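Local coordinates for B-type flagellar hook-associated protein 2 (Pseudomonas aeruginosa, PDB 5FHY), which caps the distal tip of the growing flagellar filament, keeping exported flagellin from leaking away and promoting its polymerisation there, at residues D21-S26 with K208-T213; G34-Q39 with L212-D217; I38-L43 with F198-V203; T45-A50 with K128-E133; T124-D129 with K169-E174. All blocks are in the same frame, centred on the assembly; numbering follows the deposited sequence.

In the fold
This internal piece of the cap protein holds the hook IN motif and part of the FliD C-terminal family region. In contacts 1 to 3 the sheet of strands 34-42 and 210-215 faces that of strands 24-28 and 196-200: contact 2 pairs strands within the first, and contacts 1 and 3, centres about 8 Å apart, bridge the two. Contacts 4 and 5, centres about 10 Å apart, share Lys128 and Asp129; their centres lie about 23 to 37 Å (contact 4) and 15 to 28 Å (contact 5) from those of the first three. Asn41 and Ser42 of contact 3 pair with Glu174 of contact 5. In contact 4, the Ile49 side chain is about 10 Å from a sodium ion.

Contact 1. Residues D21-S26 with K208-T213; sequences DILKAS and KPITLT
Ile210 divides its side chain between two neighbours. Its CD1 reaches toward Leu23, meeting Leu23 CD1 at 3.6 Å, while its CG2, anti to the backbone N, lies against the end of Lys24, with Lys24 NZ 3.6 Å from Ile210 CG2. Lys24 leaves strand 24-28 fully extended through its first two torsions and then bends (chi3 49°); the side chains of Lys24 and Ile210 thus pass each other in opposite directions. With CG anti to its backbone N (chi1 178°), Leu212 extends across the gap farther along, and its CD1 meets Ser26 OG at 3.6 Å.

Strands 24-26 and 210-213 run nearly parallel, 6° apart, but their axes are 9.9 Å from each other. They belong to different sheets, which face each other as the layers of a beta sandwich, and side chains alone span the gap. Thr246 and Val248 of a second subunit pack against Leu212 and Ile210, respectively, so the same side chains serve the assembly.

No hydrogen bond crosses between the segments. Aliphatic carbon brought so close to a buried ammonium group may favour its neutral form, an effect that would depend on the polar atoms around it.

Contact 2. Residues G34-Q39 with L212-D217; sequences GTYQIQ and LTVSRD
Tyr36 and Leu212 exchange two backbone hydrogen bonds: Leu212 N gives to Tyr36 O at 2.8 Å, in the carbonyl plane, and Tyr36 N gives to Leu212 O at 2.9 Å, tilted 18° from the plane of the Leu212 carbonyl. Gly34 and Val214 form the next hydrogen-bonded pair, less evenly. Val214 N to Gly34 O is 3.1 Å and nearly straight at 169°, whereas the return bond from Gly34 N to Val214 O is weak. Between them Thr35 and Thr213 make a non-hydrogen-bonded pair, where Thr35 CA comes 3.4 Å from Leu212 O in a CA-H...O contact.

This is an antiparallel ladder inside a sheet. Strand 210-215 is the outermost within the chain, but a strand of a second subunit pairs with its far edge, so the sheet continues through the interface.

Apolar contacts lie on the face that bears Tyr36, Leu212 and Val214. Val214 CG2 sits at the edge of the Tyr36 ring, 4.3 Å from Tyr36 CE2. Ile38, its CD1 swung out by an extended second torsion (chi2 -165°), touches Leu212 CD2 at 3.9 Å. Lys48 of a third subunit makes a cation-pi contact with Tyr36.

Contact 3. Residues I38-L43 with F198-V203; sequences IQVNSL and FDVKAV
Val200 CG1 is the knob of this contact: it pushes into a hollow made by the two methyl groups of Val40 and by Leu43 CD2. It stands 3.6 Å from Val40 CG1 and 3.7 Å from Leu43 CD2. Ala202 O lies over the fork of the same valine, 3.4 Å from Val40 CG1, so main chain also covers it. Val203 lies over the backbone of strand 34-42; with CG1 turned anti to its own N (chi1 167°), Val203 CG1 comes within 3.1 Å of Val40 O, a tight fit.

The segments run 76° apart. Strands 34-42 and 196-200 lie in different sheets that pack face to face, as in a beta sandwich, and 201-203 is the loop crossing from the second to the first. Asn41 and Ser42, both facing Glu174 of strand 173-177, form a classic beta bulge that interrupts the alternation: both side chains point away from segment 198-203, while Val40 before and Leu43 after point toward it.

Packing is looser at the other end, where Ile38 CD1 approaches the Phe198 ring obliquely, 4.5 Å from Phe198 CE2. Next after Val203, Thr204 OG1 accepts a hydrogen bond from Val40 N.

Contact 4. Residues T45-A50 with K128-E133; sequences TSSKIA and KDIKVE
Ser47 and Ile130 meet through a hydrogen bond from main chain to side chain: Ile130 N donates to Ser47 OG at 3.0 Å, with a fairly straight N-H...O angle of 161°. Ser47 presents this oxygen with OG turned opposite its own backbone N (chi1 -178°), across to the backbone of Ile130. Ser47 OG also lies 3.4 Å from Ile130 CG1, so the hydroxyl touches both the N-H and the longer branch of the isoleucine. Ser47 CB rests 3.4 Å from Lys128 O, and Ile130 CD1 reaches to 3.7 Å from Ser47 O.

The contact joins two antiparallel sheets. Strand 48-50 lies next to strand 114-121 in one, and strand 130-136 is the edge partner of strand 65-71 in the other; both sheets contain strands from the flagellin hook IN motif. Ile130 also packs on Ile69 and Ser121, one from each sheet.

Ile49 supplies the apolar end of the contact. Its CG1 lies between the backbone N and the carbonyl carbon (chi1 72°), and the extended second torsion carries CD1 toward strand 130-136. There Ile49 CD1 approaches Ile130 CG2 at 4.3 Å and Val132 CG2 at 4.4 Å, touching both loosely. Phe150, from a loop, packs against Ile49 as well.

Contact 5. Residues T124-D129 with K169-E174; sequences TGDGKD and KAANGE
Asp126 and Asn172 are stacked, the carboxylate and amide planes only 4° apart, with Asp126 OD2 3.1 Å from Asn172 CG. Asn172 N donates to Asp126 OD1 at 2.9 Å, reaching the oxygen from above the carboxylate plane, 71° out of it. In return Asp126 N points at Asn172 OD1; the modelled 2.5 Å between them is very short, so its exact length is doubtful.

At the other end Asp129 OD1 accepts from Ala170 N at 3.2 Å, met nearly along its C-O axis. Between these two bonded ends, Ala170 CB fits into the loop, lying 3.3 Å from both Gly125 O and Lys128 O. A water stitches the middle together: Gly127 N donates to it, and it donates to Asp129 OD2 and Ala170 O, the last at 2.7 Å. Lys169 NZ lies 4.1 Å from Asp129 OD2, too far for a salt bridge, though the opposite charges probably attract.

The next shell holds the loop in shape. Gly125 to Lys128 form a type II beta turn, and Lys128, itself the centre of an inverse gamma turn, bends at its second torsion (chi2 83°) to bring NZ back to Asp126 O at 2.9 Å. Asn172 ND2 is bonded to Ser183 OG, which, with the OD1 contact, should hold the amide in this rotation.

Thr45 forms backbone bonds with both Gly125 and Ala171. The turn lies between strands 114-121 and 130-136, while segment 169-174 leads from strand 165-166 into strand 173-177, the neighbour of strand 34-42.

Contact 1. Residues D21-S26 with K208-T213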
# COMPACT_ATOMS: atom_id res chain seq x y z
N ASP B 21 -17.78 -30.96 17.09
CA ASP B 21 -16.81 -29.98 17.55
C ASP B 21 -15.68 -30.60 18.37
O ASP B 21 -14.81 -31.29 17.84
CB ASP B 21 -17.51 -28.87 18.34
CG ASP B 21 -18.46 -29.41 19.40
OD1 ASP B 21 -18.69 -30.64 19.42
OD2 ASP B 21 -18.96 -28.61 20.22
N ILE B 22 -15.70 -30.35 19.68
CA ILE B 22 -14.61 -30.75 20.57
C ILE B 22 -14.94 -32.03 21.33
O ILE B 22 -14.05 -32.66 21.92
CB ILE B 22 -14.30 -29.63 21.58
CG1 ILE B 22 -14.52 -28.26 20.94
CG2 ILE B 22 -12.87 -29.74 22.08
CD1 ILE B 22 -14.44 -27.11 21.92
N LEU B 23 -16.20 -32.43 21.32
CA LEU B 23 -16.65 -33.60 22.06
C LEU B 23 -17.04 -34.74 21.11
O LEU B 23 -16.91 -35.92 21.45
CB LEU B 23 -17.84 -33.25 22.96
CG LEU B 23 -17.73 -32.01 23.84
CD1 LEU B 23 -18.96 -31.87 24.72
CD2 LEU B 23 -16.46 -32.03 24.68
N LYS B 24 -17.51 -34.36 19.93
CA LYS B 24 -18.07 -35.31 18.98
C LYS B 24 -18.10 -34.70 17.59
O LYS B 24 -18.59 -33.58 17.40
CB LYS B 24 -19.49 -35.70 19.43
CG LYS B 24 -20.30 -36.55 18.47
CD LYS B 24 -21.74 -36.62 18.96
CE LYS B 24 -22.26 -35.22 19.29
NZ LYS B 24 -23.44 -35.21 20.20
N ALA B 25 -17.57 -35.43 16.62
CA ALA B 25 -17.60 -35.00 15.23
C ALA B 25 -18.45 -36.01 14.50
O ALA B 25 -18.26 -37.21 14.68
CB ALA B 25 -16.20 -34.91 14.65
N SER B 26 -19.36 -35.55 13.66
CA SER B 26 -20.35 -36.45 13.11
C SER B 26 -20.39 -36.41 11.60
O SER B 26 -19.82 -35.52 10.97
CB SER B 26 -21.74 -36.12 13.66
OG SER B 26 -21.91 -34.72 13.77
N LYS B 208 -25.06 -31.34 31.14
CA LYS B 208 -24.89 -30.42 30.01
C LYS B 208 -24.80 -31.19 28.69
O LYS B 208 -23.70 -31.47 28.21
CB LYS B 208 -23.64 -29.52 30.13
CG LYS B 208 -23.50 -28.56 31.32
CD LYS B 208 -23.46 -29.19 32.69
CE LYS B 208 -22.99 -28.15 33.70
NZ LYS B 208 -22.38 -28.74 34.93
N PRO B 209 -25.95 -31.54 28.11
CA PRO B 209 -25.94 -32.42 26.93
C PRO B 209 -25.75 -31.64 25.63
O PRO B 209 -26.07 -30.46 25.56
CB PRO B 209 -27.32 -33.07 26.97
CG PRO B 209 -28.18 -32.02 27.57
CD PRO B 209 -27.32 -31.32 28.60
N ILE B 210 -25.21 -32.31 24.62
CA ILE B 210 -25.02 -31.70 23.31
C ILE B 210 -26.28 -31.84 22.46
O ILE B 210 -26.92 -32.89 22.46
CB ILE B 210 -23.82 -32.34 22.57
CG1 ILE B 210 -22.53 -32.14 23.37
CG2 ILE B 210 -23.66 -31.75 21.19
CD1 ILE B 210 -22.16 -30.69 23.55
N THR B 211 -26.64 -30.78 21.74
CA THR B 211 -27.71 -30.87 20.75
C THR B 211 -27.12 -31.23 19.39
O THR B 211 -26.25 -30.53 18.88
CB THR B 211 -28.51 -29.56 20.63
OG1 THR B 211 -29.08 -29.23 21.90
CG2 THR B 211 -29.62 -29.70 19.60
N LEU B 212 -27.61 -32.32 18.80
CA LEU B 212 -27.13 -32.74 17.49
C LEU B 212 -28.23 -32.62 16.44
O LEU B 212 -29.28 -33.25 16.55
CB LEU B 212 -26.62 -34.18 17.53
CG LEU B 212 -26.14 -34.72 16.18
CD1 LEU B 212 -24.72 -34.22 15.92
CD2 LEU B 212 -26.22 -36.24 16.12
N THR B 213 -27.97 -31.83 15.41
CA THR B 213 -28.98 -31.53 14.40
C THR B 213 -28.62 -32.12 13.04
O THR B 213 -27.59 -31.79 12.46
CB THR B 213 -29.18 -30.02 14.23
OG1 THR B 213 -29.18 -29.39 15.52
CG2 THR B 213 -30.51 -29.73 13.55

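Contact 2. Residues G34-Q39 with L212-D217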
# COMPACT_ATOMS: atom_id res chain seq x y z
N GLY B 34 -33.93 -34.42 12.04
CA GLY B 34 -34.22 -34.66 13.44
C GLY B 34 -33.22 -33.99 14.36
O GLY B 34 -32.16 -33.52 13.93
N THR B 35 -33.56 -33.94 15.64
CA THR B 35 -32.70 -33.34 16.65
C THR B 35 -32.51 -34.32 17.80
O THR B 35 -33.42 -35.05 18.15
CB THR B 35 -33.28 -32.02 17.17
OG1 THR B 35 -32.59 -31.62 18.36
CG2 THR B 35 -34.76 -32.17 17.48
N TYR B 36 -31.31 -34.34 18.38
CA TYR B 36 -31.01 -35.33 19.40
C TYR B 36 -30.20 -34.73 20.54
O TYR B 36 -29.25 -33.99 20.32
CB TYR B 36 -30.24 -36.51 18.80
CG TYR B 36 -30.93 -37.16 17.62
CD1 TYR B 36 -31.87 -38.16 17.81
CD2 TYR B 36 -30.64 -36.78 16.31
CE1 TYR B 36 -32.51 -38.77 16.75
CE2 TYR B 36 -31.27 -37.37 15.23
CZ TYR B 36 -32.21 -38.37 15.46
OH TYR B 36 -32.84 -38.97 14.39
N GLN B 37 -30.59 -35.06 21.76
CA GLN B 37 -29.83 -34.64 22.93
C GLN B 37 -28.89 -35.77 23.32
O GLN B 37 -29.32 -36.89 23.60
CB GLN B 37 -30.77 -34.28 24.08
CG GLN B 37 -31.64 -33.07 23.79
CD GLN B 37 -30.84 -31.80 23.62
OE1 GLN B 37 -30.57 -31.37 22.50
NE2 GLN B 37 -30.45 -31.19 24.74
N ILE B 38 -27.60 -35.45 23.37
CA ILE B 38 -26.59 -36.48 23.53
C ILE B 38 -25.70 -36.22 24.74
O ILE B 38 -25.23 -35.11 24.94
CB ILE B 38 -25.70 -36.58 22.27
CG1 ILE B 38 -26.57 -36.87 21.04
CG2 ILE B 38 -24.64 -37.66 22.43
CD1 ILE B 38 -25.78 -37.33 19.83
N GLN B 39 -25.50 -37.26 25.54
CA GLN B 39 -24.54 -37.21 26.62
C GLN B 39 -23.43 -38.21 26.32
O GLN B 39 -23.68 -39.25 25.71
CB GLN B 39 -25.20 -37.54 27.97
CG GLN B 39 -26.26 -36.55 28.43
CD GLN B 39 -26.82 -36.89 29.81
OE1 GLN B 39 -26.22 -37.65 30.57
NE2 GLN B 39 -27.99 -36.33 30.13
N LEU B 212 -27.61 -32.32 18.80
CA LEU B 212 -27.13 -32.74 17.49
C LEU B 212 -28.23 -32.62 16.44
O LEU B 212 -29.28 -33.25 16.55
CB LEU B 212 -26.62 -34.18 17.53
CG LEU B 212 -26.14 -34.72 16.18
CD1 LEU B 212 -24.72 -34.22 15.92
CD2 LEU B 212 -26.22 -36.24 16.12
N THR B 213 -27.97 -31.83 15.41
CA THR B 213 -28.98 -31.53 14.40
C THR B 213 -28.62 -32.12 13.04
O THR B 213 -27.59 -31.79 12.46
CB THR B 213 -29.18 -30.02 14.23
OG1 THR B 213 -29.18 -29.39 15.52
CG2 THR B 213 -30.51 -29.73 13.55
N VAL B 214 -29.48 -33.00 12.53
CA VAL B 214 -29.27 -33.59 11.21
C VAL B 214 -30.15 -32.86 10.19
O VAL B 214 -31.37 -32.97 10.22
CB VAL B 214 -29.59 -35.10 11.20
CG1 VAL B 214 -29.51 -35.65 9.78
CG2 VAL B 214 -28.64 -35.85 12.12
N SER B 215 -29.49 -32.12 9.31
CA SER B 215 -30.16 -31.33 8.28
C SER B 215 -30.06 -31.96 6.90
O SER B 215 -28.96 -32.20 6.40
CB SER B 215 -29.59 -29.91 8.25
OG SER B 215 -29.31 -29.45 9.55
N ARG B 216 -31.20 -32.22 6.27
CA ARG B 216 -31.20 -32.77 4.92
C ARG B 216 -30.95 -31.69 3.87
O ARG B 216 -29.81 -31.46 3.46
CB ARG B 216 -32.52 -33.48 4.64
N ASP B 217 -32.00 -31.00 3.46
CA ASP B 217 -31.88 -30.06 2.34
C ASP B 217 -31.97 -28.60 2.77
O ASP B 217 -33.01 -28.12 3.21
CB ASP B 217 -32.95 -30.35 1.28

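Contact 3. Residues I38-L43 with F198-V203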
# COMPACT_ATOMS: atom_id res chain seq x y z
N ILE B 38 -27.60 -35.45 23.37
CA ILE B 38 -26.59 -36.48 23.53
C ILE B 38 -25.70 -36.22 24.74
O ILE B 38 -25.23 -35.11 24.94
CB ILE B 38 -25.70 -36.58 22.27
CG1 ILE B 38 -26.57 -36.87 21.04
CG2 ILE B 38 -24.64 -37.66 22.43
CD1 ILE B 38 -25.78 -37.33 19.83
N GLN B 39 -25.50 -37.26 25.54
CA GLN B 39 -24.54 -37.21 26.62
C GLN B 39 -23.43 -38.21 26.32
O GLN B 39 -23.68 -39.25 25.71
CB GLN B 39 -25.20 -37.54 27.97
CG GLN B 39 -26.26 -36.55 28.43
CD GLN B 39 -26.82 -36.89 29.81
OE1 GLN B 39 -26.22 -37.65 30.57
NE2 GLN B 39 -27.99 -36.33 30.13
N VAL B 40 -22.22 -37.90 26.75
CA VAL B 40 -21.12 -38.86 26.69
C VAL B 40 -20.66 -39.12 28.11
O VAL B 40 -20.06 -38.25 28.74
CB VAL B 40 -19.95 -38.35 25.82
CG1 VAL B 40 -18.77 -39.30 25.92
CG2 VAL B 40 -20.40 -38.17 24.37
N ASN B 41 -20.95 -40.31 28.63
CA ASN B 41 -20.63 -40.62 30.01
C ASN B 41 -19.23 -41.22 30.17
O ASN B 41 -18.58 -41.03 31.19
CB ASN B 41 -21.67 -41.56 30.61
CG ASN B 41 -23.05 -40.94 30.70
OD1 ASN B 41 -23.20 -39.72 30.73
ND2 ASN B 41 -24.07 -41.78 30.75
N SER B 42 -18.78 -41.95 29.15
CA SER B 42 -17.44 -42.52 29.15
C SER B 42 -16.98 -42.90 27.75
O SER B 42 -17.78 -43.02 26.83
CB SER B 42 -17.38 -43.75 30.06
OG SER B 42 -18.29 -44.75 29.64
N LEU B 43 -15.67 -43.10 27.61
CA LEU B 43 -15.08 -43.51 26.34
C LEU B 43 -14.71 -44.99 26.35
O LEU B 43 -14.49 -45.58 27.41
CB LEU B 43 -13.83 -42.67 26.05
CG LEU B 43 -14.01 -41.15 26.04
CD1 LEU B 43 -12.66 -40.45 25.92
CD2 LEU B 43 -14.95 -40.73 24.93
N PHE B 198 -20.64 -40.92 14.17
CA PHE B 198 -19.84 -39.88 14.81
C PHE B 198 -18.71 -40.46 15.63
O PHE B 198 -18.82 -41.54 16.20
CB PHE B 198 -20.72 -38.97 15.69
CG PHE B 198 -21.74 -39.70 16.52
CD1 PHE B 198 -21.37 -40.39 17.67
CD2 PHE B 198 -23.08 -39.66 16.18
CE1 PHE B 198 -22.31 -41.04 18.44
CE2 PHE B 198 -24.03 -40.31 16.96
CZ PHE B 198 -23.64 -41.00 18.08
N ASP B 199 -17.62 -39.71 15.69
CA ASP B 199 -16.46 -40.12 16.46
C ASP B 199 -16.50 -39.36 17.78
O ASP B 199 -16.31 -38.15 17.81
CB ASP B 199 -15.17 -39.82 15.69
CG ASP B 199 -15.01 -40.67 14.44
OD1 ASP B 199 -14.28 -41.69 14.49
OD2 ASP B 199 -15.59 -40.31 13.40
N VAL B 200 -16.74 -40.09 18.86
CA VAL B 200 -16.83 -39.46 20.17
C VAL B 200 -15.43 -39.18 20.67
O VAL B 200 -14.57 -40.06 20.69
CB VAL B 200 -17.59 -40.34 21.17
CG1 VAL B 200 -17.58 -39.70 22.54
CG2 VAL B 200 -19.03 -40.56 20.70
N LYS B 201 -15.20 -37.93 21.06
CA LYS B 201 -13.85 -37.48 21.39
C LYS B 201 -13.72 -37.08 22.85
O LYS B 201 -12.61 -37.06 23.39
CB LYS B 201 -13.48 -36.28 20.51
CG LYS B 201 -13.76 -36.48 19.02
CD LYS B 201 -13.40 -35.23 18.22
CE LYS B 201 -11.94 -34.83 18.42
NZ LYS B 201 -11.62 -33.52 17.77
N ALA B 202 -14.84 -36.77 23.50
CA ALA B 202 -14.80 -36.35 24.89
C ALA B 202 -16.14 -36.46 25.62
O ALA B 202 -17.21 -36.47 25.01
CB ALA B 202 -14.28 -34.92 24.98
N VAL B 203 -16.04 -36.53 26.94
CA VAL B 203 -17.18 -36.64 27.84
C VAL B 203 -17.95 -35.31 27.93
O VAL B 203 -17.35 -34.24 27.92
CB VAL B 203 -16.69 -37.07 29.25
CG1 VAL B 203 -17.76 -36.89 30.31
CG2 VAL B 203 -16.19 -38.51 29.22

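Contact 4. Residues T45-A50 with K128-E133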
# COMPACT_ATOMS: atom_id res chain seq x y z
N THR B 45 -12.10 -47.87 25.98
CA THR B 45 -10.67 -47.89 26.24
C THR B 45 -10.02 -49.18 25.77
O THR B 45 -10.69 -50.20 25.58
CB THR B 45 -10.37 -47.70 27.74
OG1 THR B 45 -10.96 -48.76 28.49
CG2 THR B 45 -10.92 -46.37 28.24
N SER B 46 -8.70 -49.13 25.58
CA SER B 46 -7.94 -50.30 25.19
C SER B 46 -7.08 -50.75 26.35
O SER B 46 -7.02 -50.08 27.38
CB SER B 46 -7.09 -50.01 23.95
OG SER B 46 -6.15 -48.98 24.21
N SER B 47 -6.42 -51.89 26.21
CA SER B 47 -5.64 -52.43 27.31
C SER B 47 -4.20 -51.94 27.27
O SER B 47 -3.60 -51.79 26.20
CB SER B 47 -5.66 -53.96 27.29
OG SER B 47 -4.93 -54.50 28.38
N LYS B 48 -3.64 -51.68 28.45
CA LYS B 48 -2.25 -51.30 28.60
C LYS B 48 -1.77 -51.78 29.96
O LYS B 48 -2.29 -51.36 31.00
CB LYS B 48 -2.06 -49.79 28.44
CG LYS B 48 -0.63 -49.31 28.67
CD LYS B 48 -0.43 -47.84 28.27
CE LYS B 48 0.98 -47.36 28.58
NZ LYS B 48 1.19 -45.93 28.24
N ILE B 49 -0.78 -52.67 29.96
CA ILE B 49 -0.32 -53.28 31.19
C ILE B 49 1.17 -53.09 31.38
O ILE B 49 1.90 -52.74 30.45
CB ILE B 49 -0.64 -54.78 31.23
CG1 ILE B 49 0.28 -55.54 30.26
CG2 ILE B 49 -2.10 -55.03 30.90
CD1 ILE B 49 0.19 -57.04 30.38
N ALA B 50 1.63 -53.34 32.60
CA ALA B 50 3.05 -53.28 32.92
C ALA B 50 3.43 -54.54 33.69
O ALA B 50 2.81 -54.86 34.70
CB ALA B 50 3.37 -52.04 33.73
N LYS B 128 -11.19 -56.98 26.09
CA LYS B 128 -10.04 -57.01 25.20
C LYS B 128 -8.78 -56.68 26.00
O LYS B 128 -7.97 -55.84 25.59
CB LYS B 128 -10.21 -56.03 24.03
CG LYS B 128 -11.32 -56.39 23.05
CD LYS B 128 -12.66 -55.90 23.56
CE LYS B 128 -13.80 -56.24 22.63
NZ LYS B 128 -15.10 -55.79 23.21
N ASP B 129 -8.61 -57.35 27.13
CA ASP B 129 -7.44 -57.15 27.98
C ASP B 129 -6.27 -57.97 27.46
O ASP B 129 -6.46 -59.03 26.88
CB ASP B 129 -7.75 -57.55 29.43
CG ASP B 129 -8.73 -56.60 30.11
OD1 ASP B 129 -8.62 -55.37 29.92
OD2 ASP B 129 -9.62 -57.09 30.84
N ILE B 130 -5.05 -57.46 27.67
CA ILE B 130 -3.85 -58.19 27.27
C ILE B 130 -3.50 -59.24 28.32
O ILE B 130 -3.43 -58.92 29.51
CB ILE B 130 -2.65 -57.24 27.06
CG1 ILE B 130 -2.99 -56.13 26.07
CG2 ILE B 130 -1.43 -58.02 26.55
CD1 ILE B 130 -1.90 -55.09 25.92
N LYS B 131 -3.29 -60.47 27.89
CA LYS B 131 -2.94 -61.56 28.81
C LYS B 131 -1.62 -62.20 28.41
O LYS B 131 -1.33 -62.39 27.23
CB LYS B 131 -4.05 -62.62 28.85
CG LYS B 131 -3.79 -63.76 29.82
CD LYS B 131 -4.97 -64.70 29.95
CE LYS B 131 -4.79 -65.64 31.13
NZ LYS B 131 -5.93 -66.57 31.34
N VAL B 132 -0.81 -62.54 29.42
CA VAL B 132 0.48 -63.17 29.21
C VAL B 132 0.59 -64.47 29.99
O VAL B 132 0.55 -64.47 31.22
CB VAL B 132 1.64 -62.24 29.62
CG1 VAL B 132 2.98 -62.92 29.32
CG2 VAL B 132 1.54 -60.90 28.89
N GLU B 133 0.70 -65.59 29.27
CA GLU B 133 0.89 -66.90 29.88
C GLU B 133 2.34 -67.37 29.69
O GLU B 133 2.91 -67.23 28.61
CB GLU B 133 -0.08 -67.92 29.27
CG GLU B 133 -1.50 -67.83 29.81
CD GLU B 133 -2.51 -68.55 28.93
OE1 GLU B 133 -2.38 -68.48 27.69
OE2 GLU B 133 -3.45 -69.16 29.48

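Contact 5. Residues T124-D129 with K169-E174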
# COMPACT_ATOMS: atom_id res chain seq x y z
N THR B 124 -10.26 -51.50 21.36
CA THR B 124 -11.11 -50.97 22.41
C THR B 124 -12.29 -51.90 22.66
O THR B 124 -12.71 -52.63 21.77
CB THR B 124 -11.64 -49.57 22.05
OG1 THR B 124 -12.22 -49.60 20.74
CG2 THR B 124 -10.51 -48.54 22.08
N GLY B 125 -12.80 -51.89 23.89
CA GLY B 125 -13.99 -52.66 24.23
C GLY B 125 -13.84 -53.49 25.48
O GLY B 125 -12.73 -53.68 25.97
N ASP B 126 -14.95 -53.98 26.01
CA ASP B 126 -14.93 -54.85 27.18
C ASP B 126 -14.26 -56.19 26.87
O ASP B 126 -14.55 -56.82 25.86
CB ASP B 126 -16.36 -55.11 27.69
CG ASP B 126 -16.98 -53.88 28.33
OD1 ASP B 126 -16.27 -53.14 29.04
OD2 ASP B 126 -18.19 -53.65 28.11
N GLY B 127 -13.38 -56.63 27.76
CA GLY B 127 -12.78 -57.95 27.66
C GLY B 127 -11.56 -58.07 26.75
O GLY B 127 -10.96 -59.14 26.65
N LYS B 128 -11.19 -56.98 26.09
CA LYS B 128 -10.04 -57.01 25.20
C LYS B 128 -8.78 -56.68 26.00
O LYS B 128 -7.97 -55.84 25.59
CB LYS B 128 -10.21 -56.03 24.03
CG LYS B 128 -11.32 -56.39 23.05
CD LYS B 128 -12.66 -55.90 23.56
CE LYS B 128 -13.80 -56.24 22.63
NZ LYS B 128 -15.10 -55.79 23.21
N ASP B 129 -8.61 -57.35 27.13
CA ASP B 129 -7.44 -57.15 27.98
C ASP B 129 -6.27 -57.97 27.46
O ASP B 129 -6.46 -59.03 26.88
CB ASP B 129 -7.75 -57.55 29.43
CG ASP B 129 -8.73 -56.60 30.11
OD1 ASP B 129 -8.62 -55.37 29.92
OD2 ASP B 129 -9.62 -57.09 30.84
N LYS B 169 -7.70 -50.23 31.69
CA LYS B 169 -8.53 -51.40 31.44
C LYS B 169 -9.23 -51.26 30.11
O LYS B 169 -9.77 -50.20 29.81
CB LYS B 169 -9.58 -51.58 32.54
CG LYS B 169 -9.03 -51.93 33.91
CD LYS B 169 -8.70 -53.41 34.04
CE LYS B 169 -9.95 -54.26 34.17
NZ LYS B 169 -9.64 -55.63 34.67
N ALA B 170 -9.23 -52.32 29.31
CA ALA B 170 -10.03 -52.32 28.10
C ALA B 170 -11.50 -52.35 28.51
O ALA B 170 -11.89 -53.13 29.38
CB ALA B 170 -9.68 -53.50 27.20
N ALA B 171 -12.31 -51.50 27.90
CA ALA B 171 -13.70 -51.38 28.31
C ALA B 171 -14.54 -50.70 27.24
O ALA B 171 -14.02 -49.98 26.39
CB ALA B 171 -13.80 -50.62 29.62
N ASN B 172 -15.85 -50.91 27.31
CA ASN B 172 -16.76 -50.20 26.42
C ASN B 172 -17.01 -48.81 26.97
O ASN B 172 -16.91 -48.58 28.17
CB ASN B 172 -18.09 -50.94 26.27
CG ASN B 172 -17.99 -52.17 25.39
OD1 ASN B 172 -16.92 -52.75 25.22
ND2 ASN B 172 -19.11 -52.58 24.82
N GLY B 173 -17.37 -47.89 26.08
CA GLY B 173 -17.78 -46.56 26.51
C GLY B 173 -19.29 -46.54 26.64
O GLY B 173 -19.95 -47.56 26.45
N GLU B 174 -19.84 -45.38 26.98
CA GLU B 174 -21.28 -45.24 27.10
C GLU B 174 -21.74 -43.86 26.65
O GLU B 174 -21.15 -42.85 27.02
CB GLU B 174 -21.74 -45.49 28.53
CG GLU B 174 -23.26 -45.62 28.67
CD GLU B 174 -23.71 -45.81 30.11
OE1 GLU B 174 -23.24 -45.06 30.99
OE2 GLU B 174 -24.53 -46.72 30.36
O HOH W 1 -11.76 -55.73 29.96